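PDB 4IC6: protease Do-like 8, chloroplastic from Arabidopsis thaliana, which probably cleaves proteins as a serine endopeptidase of the HtrA (Deg) family in the thylakoids of plant chloroplasts. Local coordinates for residues V79-Y82 with H83-G86; N148-K151 with V152-C156; F25-E28 with G29-V32. The protein carries 1 engineered substitution. All blocks are in the same frame, centred on the assembly; numbering follows the deposited sequence.

Interaction 1: V79-Y82 with H83-G86; sequences VTNY and HVIG
V84 folds back over the end of the strand that carries T80. Their side chains cross obliquely, with the two CG2 methyls 3.5 Å apart, although the close fit of V84 CG2 against T80 is doubtful in detail. The isopropyl fork is split between two neighbours: CG1 of V84 rests 3.9 Å from CB of N81, while V84 CG2, on the T80 side, also lies 3.4 Å from the carbonyl oxygen of N81. The first torsion of V84 (chi1 -47°) makes this split, setting CG1 beside the backbone N and near N81 CB.

The polar ends of T80 and N81 work outside the turn: T80 OG1 is hydrogen-bonded to S68 O, and N81 ND2 to D126 O and T220 OG1. The amide N of H83 lies at the edge of the Y82 ring, near its plane, while the Y82 side chain touches R123 and D126. Within the turn, V84 N donates to N81 O at 3.2 Å, and a weak bond joins I85 N to Y82 O.

Cutting V84 back to an alanine is likely to open a gap beside N81 CB and the T80 side chain.

H83 N is hydrogen-bonded to D126 OD1. With the bond from N81 ND2 to D126 O, this is consistent with a turn whose polar groups hold D126 next to H83, both predicted members of the charge relay.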
ATOM      1  N   VAL A  79      -4.678 -36.571   3.071  1.00 36.78           N
ATOM      2  CA  VAL A  79      -5.323 -35.610   2.177  1.00 35.41           C
ATOM      3  C   VAL A  79      -4.994 -34.174   2.583  1.00 34.36           C
ATOM      4  O   VAL A  79      -5.007 -33.840   3.777  1.00 36.63           O
ATOM      5  CB  VAL A  79      -6.852 -35.800   2.152  1.00 40.58           C
ATOM      6  CG1 VAL A  79      -7.541 -34.674   1.351  1.00 39.16           C
ATOM      7  CG2 VAL A  79      -7.198 -37.146   1.572  1.00 37.19           C
ATOM      8  N   THR A  80      -4.676 -33.335   1.596  1.00 31.95           N
ATOM      9  CA  THR A  80      -4.347 -31.928   1.851  1.00 36.97           C
ATOM     10  C   THR A  80      -4.697 -31.073   0.634  1.00 37.57           C
ATOM     11  O   THR A  80      -5.188 -31.594  -0.370  1.00 37.95           O
ATOM     12  CB  THR A  80      -2.841 -31.767   2.176  1.00 35.03           C
ATOM     13  OG1 THR A  80      -2.580 -30.459   2.707  1.00 35.22           O
ATOM     14  CG2 THR A  80      -1.999 -31.989   0.919  1.00 34.31           C
ATOM     15  N   ASN A  81      -4.443 -29.770   0.712  1.00 37.26           N
ATOM     16  CA  ASN A  81      -4.543 -28.928  -0.477  1.00 34.72           C
ATOM     17  C   ASN A  81      -3.369 -29.170  -1.427  1.00 34.47           C
ATOM     18  O   ASN A  81      -2.234 -29.430  -1.001  1.00 36.32           O
ATOM     19  CB  ASN A  81      -4.551 -27.437  -0.127  1.00 29.91           C
ATOM     20  CG  ASN A  81      -5.844 -26.986   0.512  1.00 30.50           C
ATOM     21  OD1 ASN A  81      -5.831 -26.358   1.571  1.00 28.37           O
ATOM     22  ND2 ASN A  81      -6.967 -27.291  -0.127  1.00 30.87           N
ATOM     23  N   TYR A  82      -3.660 -29.064  -2.719  1.00 31.65           N
ATOM     24  CA  TYR A  82      -2.648 -29.022  -3.755  1.00 36.00           C
ATOM     25  C   TYR A  82      -1.675 -27.907  -3.366  1.00 38.33           C
ATOM     26  O   TYR A  82      -0.464 -28.074  -3.425  1.00 36.79           O
ATOM     27  CB  TYR A  82      -3.327 -28.733  -5.103  1.00 35.13           C
ATOM     28  CG  TYR A  82      -2.419 -28.705  -6.326  1.00 34.72           C
ATOM     29  CD1 TYR A  82      -2.501 -29.695  -7.297  1.00 33.33           C
ATOM     30  CD2 TYR A  82      -1.528 -27.660  -6.535  1.00 35.10           C
ATOM     31  CE1 TYR A  82      -1.689 -29.665  -8.430  1.00 38.02           C
ATOM     32  CE2 TYR A  82      -0.717 -27.624  -7.660  1.00 37.90           C
ATOM     33  CZ  TYR A  82      -0.804 -28.634  -8.601  1.00 39.72           C
ATOM     34  OH  TYR A  82       0.003 -28.605  -9.717  1.00 47.44           O
ATOM     35  N   HIS A  83      -2.219 -26.781  -2.918  1.00 37.36           N
ATOM     36  CA  HIS A  83      -1.400 -25.623  -2.576  1.00 36.79           C
ATOM     37  C   HIS A  83      -0.398 -25.818  -1.432  1.00 36.93           C
ATOM     38  O   HIS A  83       0.640 -25.173  -1.440  1.00 39.72           O
ATOM     39  CB  HIS A  83      -2.275 -24.385  -2.277  1.00 37.01           C
ATOM     40  CG  HIS A  83      -1.477 -23.126  -2.094  1.00 37.57           C
ATOM     41  ND1 HIS A  83      -1.292 -22.531  -0.862  1.00 40.20           N
ATOM     42  CD2 HIS A  83      -0.792 -22.374  -2.981  1.00 33.62           C
ATOM     43  CE1 HIS A  83      -0.531 -21.457  -1.006  1.00 37.83           C
ATOM     44  NE2 HIS A  83      -0.222 -21.336  -2.283  1.00 35.07           N
ATOM     45  N   VAL A  84      -0.680 -26.677  -0.449  1.00 38.12           N
ATOM     46  CA  VAL A  84       0.286 -26.804   0.642  1.00 38.71           C
ATOM     47  C   VAL A  84       1.593 -27.458   0.167  1.00 43.23           C
ATOM     48  O   VAL A  84       2.665 -27.197   0.713  1.00 41.13           O
ATOM     49  CB  VAL A  84      -0.256 -27.507   1.919  1.00 50.64           C
ATOM     50  CG1 VAL A  84      -1.617 -26.948   2.332  1.00 39.17           C
ATOM     51  CG2 VAL A  84      -0.274 -29.010   1.765  1.00 56.38           C
ATOM     52  N   ILE A  85       1.505 -28.293  -0.865  1.00 41.48           N
ATOM     53  CA  ILE A  85       2.717 -28.800  -1.504  1.00 42.49           C
ATOM     54  C   ILE A  85       2.878 -28.258  -2.913  1.00 42.47           C
ATOM     55  O   ILE A  85       3.386 -28.953  -3.787  1.00 40.79           O
ATOM     56  CB  ILE A  85       2.763 -30.344  -1.526  1.00 43.62           C
ATOM     57  CG1 ILE A  85       1.477 -30.928  -2.124  1.00 44.08           C
ATOM     58  CG2 ILE A  85       2.984 -30.875  -0.134  1.00 41.04           C
ATOM     59  CD1 ILE A  85       1.682 -32.309  -2.749  1.00 46.97           C
ATOM     60  N   GLY A  86       2.450 -27.014  -3.124  1.00 41.97           N
ATOM     61  CA  GLY A  86       2.410 -26.424  -4.452  1.00 39.85           C
ATOM     62  C   GLY A  86       3.774 -26.310  -5.094  1.00 43.11           C
ATOM     63  O   GLY A  86       3.951 -26.572  -6.291  1.00 38.90           O
TER

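Interaction 2: N148-K151 with V152-C156; sequences NSLK and VGQQC
The side-chain oxygen of Q154 comes back across the turn to the amide of K151, and K151 N donates to Q154 OE1 at 2.8 Å with an N-H...O angle of 151°. The donor is tilted 28° from the plane of the side-chain carbonyl. In the reverse direction, Q154 N donates to K151 O at 3.1 Å, the closing bond of a type II turn from K151 to Q154. One glutamine thus grips K151 at both its N-H and its C=O.

The first torsion of Q154 sets CG beside its own backbone N (chi1 -86°), and the chain then runs extended, passing K151 O with CG 3.5 Å from it. L150 crosses the glutamine at about a right angle, its CD2 methyl 3.6 Å from OE1 and 3.7 Å from NE2 of Q154.

A water molecule gives OE1 a second donor, 2.6 Å from that atom, and also donates to S149 O at 2.8 Å, tying the short 3-10 segment to the turn. S149 OG is hydrogen-bonded in turn to Q146 O. G153 takes the third place of the turn with a positive phi, where a side chain would be jammed against the carbonyl oxygen of V152.

Beyond the turn the chain enters strand 155-160 of the second barrel. G153 and Q154 already pair with I174 of strand 168-176, and L150 packs on I193 of strand 192-195. The turn also meets the second subunit, whose V32, L169 and L24 pack on K151, V152 and Q154 respectively.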
ATOM      1  N   ASN A 148     -23.577 -32.315   1.523  1.00 43.16           N
ATOM      2  CA  ASN A 148     -24.810 -31.956   0.820  1.00 46.48           C
ATOM      3  C   ASN A 148     -25.987 -31.621   1.755  1.00 43.44           C
ATOM      4  O   ASN A 148     -26.954 -30.992   1.339  1.00 47.03           O
ATOM      5  CB  ASN A 148     -25.197 -33.047  -0.191  1.00 51.46           C
ATOM      6  CG  ASN A 148     -24.207 -33.147  -1.366  1.00 59.90           C
ATOM      7  OD1 ASN A 148     -23.687 -32.135  -1.847  1.00 62.99           O
ATOM      8  ND2 ASN A 148     -23.951 -34.369  -1.824  1.00 60.07           N
ATOM      9  N   SER A 149     -25.896 -32.028   3.017  1.00 41.14           N
ATOM     10  CA  SER A 149     -26.988 -31.817   3.969  1.00 42.63           C
ATOM     11  C   SER A 149     -26.743 -30.594   4.843  1.00 36.31           C
ATOM     12  O   SER A 149     -27.544 -30.284   5.729  1.00 39.03           O
ATOM     13  CB  SER A 149     -27.158 -33.050   4.865  1.00 49.54           C
ATOM     14  OG  SER A 149     -26.132 -33.126   5.840  1.00 55.93           O
ATOM     15  N   LEU A 150     -25.634 -29.901   4.598  1.00 31.73           N
ATOM     16  CA  LEU A 150     -25.227 -28.769   5.450  1.00 29.91           C
ATOM     17  C   LEU A 150     -26.229 -27.629   5.405  1.00 31.77           C
ATOM     18  O   LEU A 150     -26.823 -27.372   4.364  1.00 33.05           O
ATOM     19  CB  LEU A 150     -23.852 -28.236   5.032  1.00 33.87           C
ATOM     20  CG  LEU A 150     -22.659 -29.052   5.512  1.00 36.36           C
ATOM     21  CD1 LEU A 150     -21.368 -28.421   4.994  1.00 33.55           C
ATOM     22  CD2 LEU A 150     -22.666 -29.099   7.042  1.00 36.20           C
ATOM     23  N   LYS A 151     -26.414 -26.959   6.540  1.00 28.57           N
ATOM     24  CA  LYS A 151     -27.313 -25.817   6.642  1.00 31.07           C
ATOM     25  C   LYS A 151     -26.511 -24.607   7.085  1.00 32.12           C
ATOM     26  O   LYS A 151     -25.695 -24.705   8.007  1.00 30.22           O
ATOM     27  CB  LYS A 151     -28.396 -26.073   7.699  1.00 32.18           C
ATOM     28  CG  LYS A 151     -29.342 -27.213   7.410  1.00 38.46           C
ATOM     29  CD  LYS A 151     -30.055 -26.974   6.108  1.00 45.43           C
ATOM     30  CE  LYS A 151     -31.383 -27.706   6.074  1.00 53.76           C
ATOM     31  NZ  LYS A 151     -31.436 -28.697   4.962  1.00 59.29           N
ATOM     32  N   VAL A 152     -26.751 -23.474   6.437  1.00 30.60           N
ATOM     33  CA  VAL A 152     -26.149 -22.217   6.870  1.00 25.33           C
ATOM     34  C   VAL A 152     -26.598 -21.972   8.303  1.00 23.86           C
ATOM     35  O   VAL A 152     -27.786 -22.076   8.622  1.00 26.44           O
ATOM     36  CB  VAL A 152     -26.561 -21.052   5.954  1.00 27.03           C
ATOM     37  CG1 VAL A 152     -26.211 -19.707   6.608  1.00 24.18           C
ATOM     38  CG2 VAL A 152     -25.895 -21.196   4.594  1.00 29.85           C
ATOM     39  N   GLY A 153     -25.635 -21.707   9.173  1.00 24.23           N
ATOM     40  CA  GLY A 153     -25.918 -21.477  10.570  1.00 24.83           C
ATOM     41  C   GLY A 153     -25.353 -22.558  11.464  1.00 27.93           C
ATOM     42  O   GLY A 153     -25.239 -22.374  12.680  1.00 25.94           O
ATOM     43  N   GLN A 154     -25.014 -23.699  10.873  1.00 26.45           N
ATOM     44  CA  GLN A 154     -24.443 -24.798  11.653  1.00 27.01           C
ATOM     45  C   GLN A 154     -23.074 -24.411  12.182  1.00 25.71           C
ATOM     46  O   GLN A 154     -22.329 -23.696  11.517  1.00 27.05           O
ATOM     47  CB  GLN A 154     -24.250 -26.033  10.777  1.00 32.54           C
ATOM     48  CG  GLN A 154     -25.444 -26.911  10.667  1.00 37.06           C
ATOM     49  CD  GLN A 154     -25.134 -28.161   9.870  1.00 41.49           C
ATOM     50  OE1 GLN A 154     -25.708 -28.386   8.803  1.00 41.70           O
ATOM     51  NE2 GLN A 154     -24.216 -28.990  10.393  1.00 39.01           N
ATOM     52  N   GLN A 155     -22.738 -24.938  13.354  1.00 24.80           N
ATOM     53  CA  GLN A 155     -21.445 -24.697  13.982  1.00 28.28           C
ATOM     54  C   GLN A 155     -20.392 -25.462  13.193  1.00 31.04           C
ATOM     55  O   GLN A 155     -20.634 -26.595  12.745  1.00 32.66           O
ATOM     56  CB  GLN A 155     -21.471 -25.240  15.416  1.00 29.73           C
ATOM     57  CG  GLN A 155     -20.147 -25.110  16.176  1.00 29.65           C
ATOM     58  CD  GLN A 155     -20.183 -25.885  17.486  1.00 34.43           C
ATOM     59  OE1 GLN A 155     -20.408 -27.093  17.495  1.00 34.47           O
ATOM     60  NE2 GLN A 155     -19.984 -25.189  18.598  1.00 38.57           N
ATOM     61  N   CYS A 156     -19.237 -24.848  12.985  1.00 27.76           N
ATOM     62  CA  CYS A 156     -18.107 -25.570  12.385  1.00 29.59           C
ATOM     63  C   CYS A 156     -16.785 -25.260  13.086  1.00 32.76           C
ATOM     64  O   CYS A 156     -16.600 -24.167  13.636  1.00 31.49           O
ATOM     65  CB  CYS A 156     -17.999 -25.299  10.883  1.00 29.45           C
ATOM     66  SG  CYS A 156     -17.990 -23.575  10.355  1.00 34.79           S
TER
HETATM   67  O   HOH W   1     -26.949 -30.665   8.479  1.00 45.66           O

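Interaction 3: F25-E28 with G29-V32; sequences FPTE and GRIV
The guanidinium of R30 lies obliquely to P26 O and to the T27 methyl, with NH1 4.2 Å from T27 CG2; R30 CG is nearer the backbone, 3.2 Å from P26 O. Beyond the helix this group makes a cation-pi contact with F25 of the second subunit, and the F25 ring here receives R30 of the third subunit in the same way. NH1 of R30 is also hydrogen-bonded to Q155 OE1 of its own chain.

The carboxylate of E28 is the other flat group. Its chi1 of 55° puts CG in the crowded position between backbone N and carbonyl carbon, and from there the chain runs extended to the start of the helix. OE2 takes the F25 N-H at 2.9 Å on its anti lone pair, the N3-to-N-cap half of a capping box, and is also hydrogen-bonded to S211 OG of the third subunit. OE1 accepts from Q155 N of that subunit.

Behind these groups run four ordinary helical bonds, from G29 N to F25 O at 2.7 Å through to V32 N to E28 O at 2.9 Å. CG1 of I31 lies 3.2 Å from T27 O.

These are the first two turns of helix 26-39. T27 and I31 turn to Q155 on strand 155-160 of their own chain, while E28, I31 and V32 pack on residues 152-154 of the third subunit, an exchange that fits the trimers of HtrA proteases.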
ATOM      1  N   PHE A  25     -18.656 -25.062  30.421  1.00 45.16           N
ATOM      2  CA  PHE A  25     -20.058 -25.043  30.029  1.00 44.45           C
ATOM      3  C   PHE A  25     -20.268 -26.004  28.848  1.00 44.81           C
ATOM      4  O   PHE A  25     -19.296 -26.448  28.229  1.00 43.70           O
ATOM      5  CB  PHE A  25     -20.507 -23.601  29.740  1.00 39.56           C
ATOM      6  CG  PHE A  25     -20.650 -22.765  30.991  1.00 43.52           C
ATOM      7  CD1 PHE A  25     -21.792 -22.865  31.778  1.00 45.99           C
ATOM      8  CD2 PHE A  25     -19.636 -21.910  31.402  1.00 43.17           C
ATOM      9  CE1 PHE A  25     -21.930 -22.108  32.947  1.00 48.73           C
ATOM     10  CE2 PHE A  25     -19.763 -21.153  32.575  1.00 44.83           C
ATOM     11  CZ  PHE A  25     -20.914 -21.247  33.347  1.00 45.71           C
ATOM     12  N   PRO A  26     -21.532 -26.361  28.557  1.00 43.85           N
ATOM     13  CA  PRO A  26     -21.781 -27.443  27.590  1.00 42.45           C
ATOM     14  C   PRO A  26     -21.219 -27.209  26.193  1.00 37.12           C
ATOM     15  O   PRO A  26     -20.595 -28.116  25.641  1.00 36.86           O
ATOM     16  CB  PRO A  26     -23.312 -27.537  27.553  1.00 45.55           C
ATOM     17  CG  PRO A  26     -23.715 -27.127  28.959  1.00 46.74           C
ATOM     18  CD  PRO A  26     -22.756 -25.983  29.288  1.00 45.25           C
ATOM     19  N   THR A  27     -21.430 -26.028  25.620  1.00 32.82           N
ATOM     20  CA  THR A  27     -20.958 -25.790  24.267  1.00 35.70           C
ATOM     21  C   THR A  27     -19.430 -25.717  24.211  1.00 38.32           C
ATOM     22  O   THR A  27     -18.806 -26.411  23.404  1.00 37.98           O
ATOM     23  CB  THR A  27     -21.605 -24.548  23.617  1.00 36.66           C
ATOM     24  OG1 THR A  27     -23.014 -24.762  23.523  1.00 38.21           O
ATOM     25  CG2 THR A  27     -21.062 -24.341  22.207  1.00 35.93           C
ATOM     26  N   GLU A  28     -18.814 -24.907  25.066  1.00 36.87           N
ATOM     27  CA  GLU A  28     -17.347 -24.888  25.062  1.00 36.21           C
ATOM     28  C   GLU A  28     -16.810 -26.276  25.423  1.00 32.55           C
ATOM     29  O   GLU A  28     -15.820 -26.716  24.859  1.00 33.82           O
ATOM     30  CB  GLU A  28     -16.771 -23.805  25.986  1.00 35.32           C
ATOM     31  CG  GLU A  28     -17.252 -23.889  27.423  1.00 34.35           C
ATOM     32  CD  GLU A  28     -16.439 -23.012  28.373  1.00 36.47           C
ATOM     33  OE1 GLU A  28     -15.452 -22.371  27.928  1.00 34.48           O
ATOM     34  OE2 GLU A  28     -16.779 -22.981  29.574  1.00 37.74           O
ATOM     35  N   GLY A  29     -17.485 -26.975  26.334  1.00 35.34           N
ATOM     36  CA  GLY A  29     -17.107 -28.338  26.681  1.00 39.31           C
ATOM     37  C   GLY A  29     -17.042 -29.289  25.491  1.00 39.54           C
ATOM     38  O   GLY A  29     -16.064 -30.029  25.341  1.00 36.13           O
ATOM     39  N   ARG A  30     -18.084 -29.290  24.655  1.00 37.59           N
ATOM     40  CA  ARG A  30     -18.113 -30.140  23.457  1.00 39.63           C
ATOM     41  C   ARG A  30     -16.974 -29.790  22.513  1.00 36.95           C
ATOM     42  O   ARG A  30     -16.316 -30.667  21.964  1.00 38.48           O
ATOM     43  CB  ARG A  30     -19.411 -29.958  22.661  1.00 43.29           C
ATOM     44  CG  ARG A  30     -20.686 -30.365  23.357  1.00 56.87           C
ATOM     45  CD  ARG A  30     -21.851 -30.497  22.352  1.00 61.74           C
ATOM     46  NE  ARG A  30     -22.266 -29.230  21.734  1.00 61.52           N
ATOM     47  CZ  ARG A  30     -21.904 -28.824  20.518  1.00 59.06           C
ATOM     48  NH1 ARG A  30     -22.342 -27.663  20.048  1.00 58.91           N
ATOM     49  NH2 ARG A  30     -21.102 -29.574  19.771  1.00 61.84           N
ATOM     50  N   ILE A  31     -16.789 -28.496  22.286  1.00 31.29           N
ATOM     51  CA  ILE A  31     -15.761 -28.016  21.378  1.00 29.98           C
ATOM     52  C   ILE A  31     -14.398 -28.507  21.830  1.00 31.76           C
ATOM     53  O   ILE A  31     -13.614 -29.015  21.025  1.00 34.22           O
ATOM     54  CB  ILE A  31     -15.734 -26.488  21.311  1.00 32.89           C
ATOM     55  CG1 ILE A  31     -17.056 -25.951  20.764  1.00 37.35           C
ATOM     56  CG2 ILE A  31     -14.600 -26.013  20.411  1.00 29.71           C
ATOM     57  CD1 ILE A  31     -17.042 -24.434  20.578  1.00 38.28           C
ATOM     58  N   VAL A  32     -14.115 -28.342  23.118  1.00 34.20           N
ATOM     59  CA  VAL A  32     -12.850 -28.818  23.682  1.00 36.23           C
ATOM     60  C   VAL A  32     -12.605 -30.311  23.447  1.00 38.19           C
ATOM     61  O   VAL A  32     -11.499 -30.713  23.059  1.00 39.15           O
ATOM     62  CB  VAL A  32     -12.718 -28.452  25.177  1.00 37.66           C
ATOM     63  CG1 VAL A  32     -11.654 -29.312  25.863  1.00 41.80           C
ATOM     64  CG2 VAL A  32     -12.389 -26.955  25.328  1.00 36.86           C
TER

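How the interactions relate
From the N terminus the chain first starts helix 26-39 (interaction 3), then builds the first barrel, where interaction 1 turns the chain out of strand 77-80 towards helix 86-90. Interaction 2 follows, a turn leading into strand 155-160 of the second barrel. All three are local and lie in series, none nested in or crossing another. Interaction 1 stands alone, its nearest atoms about 15 Å from interaction 2 and about 20 Å from interaction 3. Interactions 2 and 3 touch through Q155, tying the N-terminal helix to the second barrel. The same two regions meet again between subunits, so they serve both the fold and the assembly.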